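Local coordinates for protein uricase (PDB 2YZD) that catalyses the oxidation of uric acid to 5-hydroxyisourate, a step on the way to (S)-allantoin, at residues R107-Q112 against T134-I139. Sequence-based numbering, arbitrary orientation.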
loop_
_atom_site.group_PDB
_atom_site.type_symbol
_atom_site.label_atom_id
_atom_site.label_comp_id
_atom_site.label_asym_id
_atom_site.label_seq_id
_atom_site.Cartn_x
_atom_site.Cartn_y
_atom_site.Cartn_z
ATOM N N ARG A 107 -26.828 -1.315 -0.067
ATOM C CA ARG A 107 -25.812 -0.688 0.756
ATOM C C ARG A 107 -25.016 0.282 -0.106
ATOM O O ARG A 107 -24.398 -0.109 -1.092
ATOM C CB ARG A 107 -24.888 -1.754 1.342
ATOM C CG ARG A 107 -23.856 -1.221 2.306
ATOM C CD ARG A 107 -22.929 -2.332 2.754
ATOM N NE ARG A 107 -21.819 -1.812 3.545
ATOM C CZ ARG A 107 -21.862 -1.575 4.852
ATOM N NH1 ARG A 107 -22.968 -1.816 5.551
ATOM N NH2 ARG A 107 -20.792 -1.072 5.461
ATOM N N TRP A 108 -25.060 1.557 0.259
ATOM C CA TRP A 108 -24.337 2.596 -0.459
ATOM C C TRP A 108 -23.377 3.233 0.534
ATOM O O TRP A 108 -23.769 3.584 1.646
ATOM C CB TRP A 108 -25.313 3.632 -1.004
ATOM C CG TRP A 108 -26.247 3.057 -2.016
ATOM C CD1 TRP A 108 -26.071 3.024 -3.368
ATOM C CD2 TRP A 108 -27.472 2.362 -1.754
ATOM N NE1 TRP A 108 -27.108 2.350 -3.969
ATOM C CE2 TRP A 108 -27.982 1.930 -3.000
ATOM C CE3 TRP A 108 -28.187 2.058 -0.586
ATOM C CZ2 TRP A 108 -29.175 1.209 -3.113
ATOM C CZ3 TRP A 108 -29.372 1.341 -0.694
ATOM C CH2 TRP A 108 -29.855 0.923 -1.953
ATOM N N ALA A 109 -22.114 3.354 0.143
ATOM C CA ALA A 109 -21.106 3.932 1.019
ATOM C C ALA A 109 -20.226 4.925 0.275
ATOM O O ALA A 109 -20.202 4.956 -0.955
ATOM C CB ALA A 109 -20.251 2.828 1.625
ATOM N N ALA A 110 -19.501 5.735 1.033
ATOM C CA ALA A 110 -18.630 6.728 0.442
ATOM C C ALA A 110 -17.558 7.199 1.402
ATOM O O ALA A 110 -17.730 7.170 2.624
ATOM C CB ALA A 110 -19.445 7.927 -0.022
ATOM N N GLN A 111 -16.432 7.596 0.821
ATOM C CA GLN A 111 -15.326 8.164 1.564
ATOM C C GLN A 111 -15.327 9.585 1.016
ATOM O O GLN A 111 -15.452 9.782 -0.189
ATOM C CB GLN A 111 -14.000 7.488 1.213
ATOM C CG GLN A 111 -13.861 6.055 1.691
ATOM C CD GLN A 111 -12.542 5.436 1.259
ATOM O OE1 GLN A 111 -11.753 4.994 2.090
ATOM N NE2 GLN A 111 -12.299 5.408 -0.045
ATOM N N GLN A 112 -15.229 10.571 1.893
ATOM C CA GLN A 112 -15.209 11.960 1.458
ATOM C C GLN A 112 -13.808 12.481 1.716
ATOM O O GLN A 112 -13.281 12.340 2.828
ATOM C CB GLN A 112 -16.232 12.779 2.243
ATOM C CG GLN A 112 -16.252 14.255 1.887
ATOM C CD GLN A 112 -17.281 15.034 2.692
ATOM O OE1 GLN A 112 -18.303 14.487 3.117
ATOM N NE2 GLN A 112 -17.024 16.322 2.889
ATOM N N THR A 134 -16.369 9.080 6.380
ATOM C CA THR A 134 -17.080 7.979 5.760
ATOM C C THR A 134 -18.574 8.030 6.025
ATOM O O THR A 134 -19.029 8.541 7.041
ATOM C CB THR A 134 -16.524 6.613 6.236
ATOM O OG1 THR A 134 -16.723 6.482 7.644
ATOM C CG2 THR A 134 -15.021 6.506 5.936
ATOM N N ALA A 135 -19.334 7.499 5.082
ATOM C CA ALA A 135 -20.781 7.459 5.198
ATOM C C ALA A 135 -21.258 6.141 4.613
ATOM O O ALA A 135 -20.751 5.695 3.579
ATOM C CB ALA A 135 -21.398 8.623 4.442
ATOM N N VAL A 136 -22.212 5.511 5.290
ATOM C CA VAL A 136 -22.771 4.256 4.821
ATOM C C VAL A 136 -24.276 4.248 5.052
ATOM O O VAL A 136 -24.752 4.510 6.158
ATOM C CB VAL A 136 -22.150 3.041 5.540
ATOM C CG1 VAL A 136 -22.828 1.747 5.065
ATOM C CG2 VAL A 136 -20.661 2.976 5.253
ATOM N N LEU A 137 -25.014 3.959 3.987
ATOM C CA LEU A 137 -26.463 3.894 4.034
ATOM C C LEU A 137 -26.887 2.479 3.714
ATOM O O LEU A 137 -26.374 1.865 2.784
ATOM C CB LEU A 137 -27.087 4.834 3.000
ATOM C CG LEU A 137 -28.583 4.617 2.732
ATOM C CD1 LEU A 137 -29.397 4.964 3.975
ATOM C CD2 LEU A 137 -29.022 5.475 1.564
ATOM N N GLU A 138 -27.809 1.951 4.501
ATOM C CA GLU A 138 -28.317 0.624 4.244
ATOM C C GLU A 138 -29.828 0.727 4.319
ATOM O O GLU A 138 -30.387 1.150 5.338
ATOM C CB GLU A 138 -27.784 -0.388 5.265
ATOM C CG GLU A 138 -28.098 -1.829 4.879
ATOM C CD GLU A 138 -27.185 -2.858 5.544
ATOM O OE1 GLU A 138 -25.947 -2.788 5.356
ATOM O OE2 GLU A 138 -27.714 -3.751 6.245
ATOM N N ILE A 139 -30.492 0.384 3.222
ATOM C CA ILE A 139 -31.941 0.434 3.190
ATOM C C ILE A 139 -32.484 -0.980 3.246
ATOM O O ILE A 139 -32.048 -1.862 2.499
ATOM C CB ILE A 139 -32.474 1.119 1.911
ATOM C CG1 ILE A 139 -32.085 2.598 1.904
ATOM C CG2 ILE A 139 -33.996 0.984 1.842
ATOM C CD1 ILE A 139 -32.648 3.376 0.714
#
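Arg-107 and Glu-138 face each other across two neighbouring antiparallel strands in the curved sheet of a tunnelling-fold (T-fold) uricase, a worked example of how one strand pair presents a mixed face, with a salt bridge beside a valine, and an apolar one. Chain directions differ by 174°, and the Trp-108/Leu-137 and Ala-110/Ala-135 pairs are the hydrogen-bonded ones, each closed by two backbone bonds. On the face of Arg-107, Ala-109 and Val-136, the arginine chain runs extended from CG to NE, and with CG anti to the backbone N (chi1 -175°) it reaches diagonally across to the other strand. There Val-136 CG1 sits beneath the centre of the guanidinium, 3.5 Å from Arg-107 CZ; the flat group rests on a methyl, and the polar contact is made at its edge. In that plane, Arg-107 NH1 meets Glu-138 OE1 at 3.1 Å in a salt bridge, coming nearly along the C-O axis, while the two planes stand 68° apart. Both groups have second partners: Arg-107 NH1 also bonds Ile-294 O, and Glu-138 OE2 pairs with Arg-49 on strand 38-50. The other methyl, Val-136 CG2, packs on Ala-109 CB at 3.7 Å.

The reverse face is oily and covered in part by helix 85-99, whose Leu-90 touches Leu-137. This is sheet packing near the active site: the Trp-108 side chain lies about 9 Å from that of Lys-22, probably of the charge relay system. The indole and Leu-137 leave the sheet alongside each other, Trp-108 CE3 4.1 Å from Leu-137 CD2. Ile-139 crosses the six-membered end at a slant, bringing its CG1 within 4.0 Å of Trp-108 CZ3.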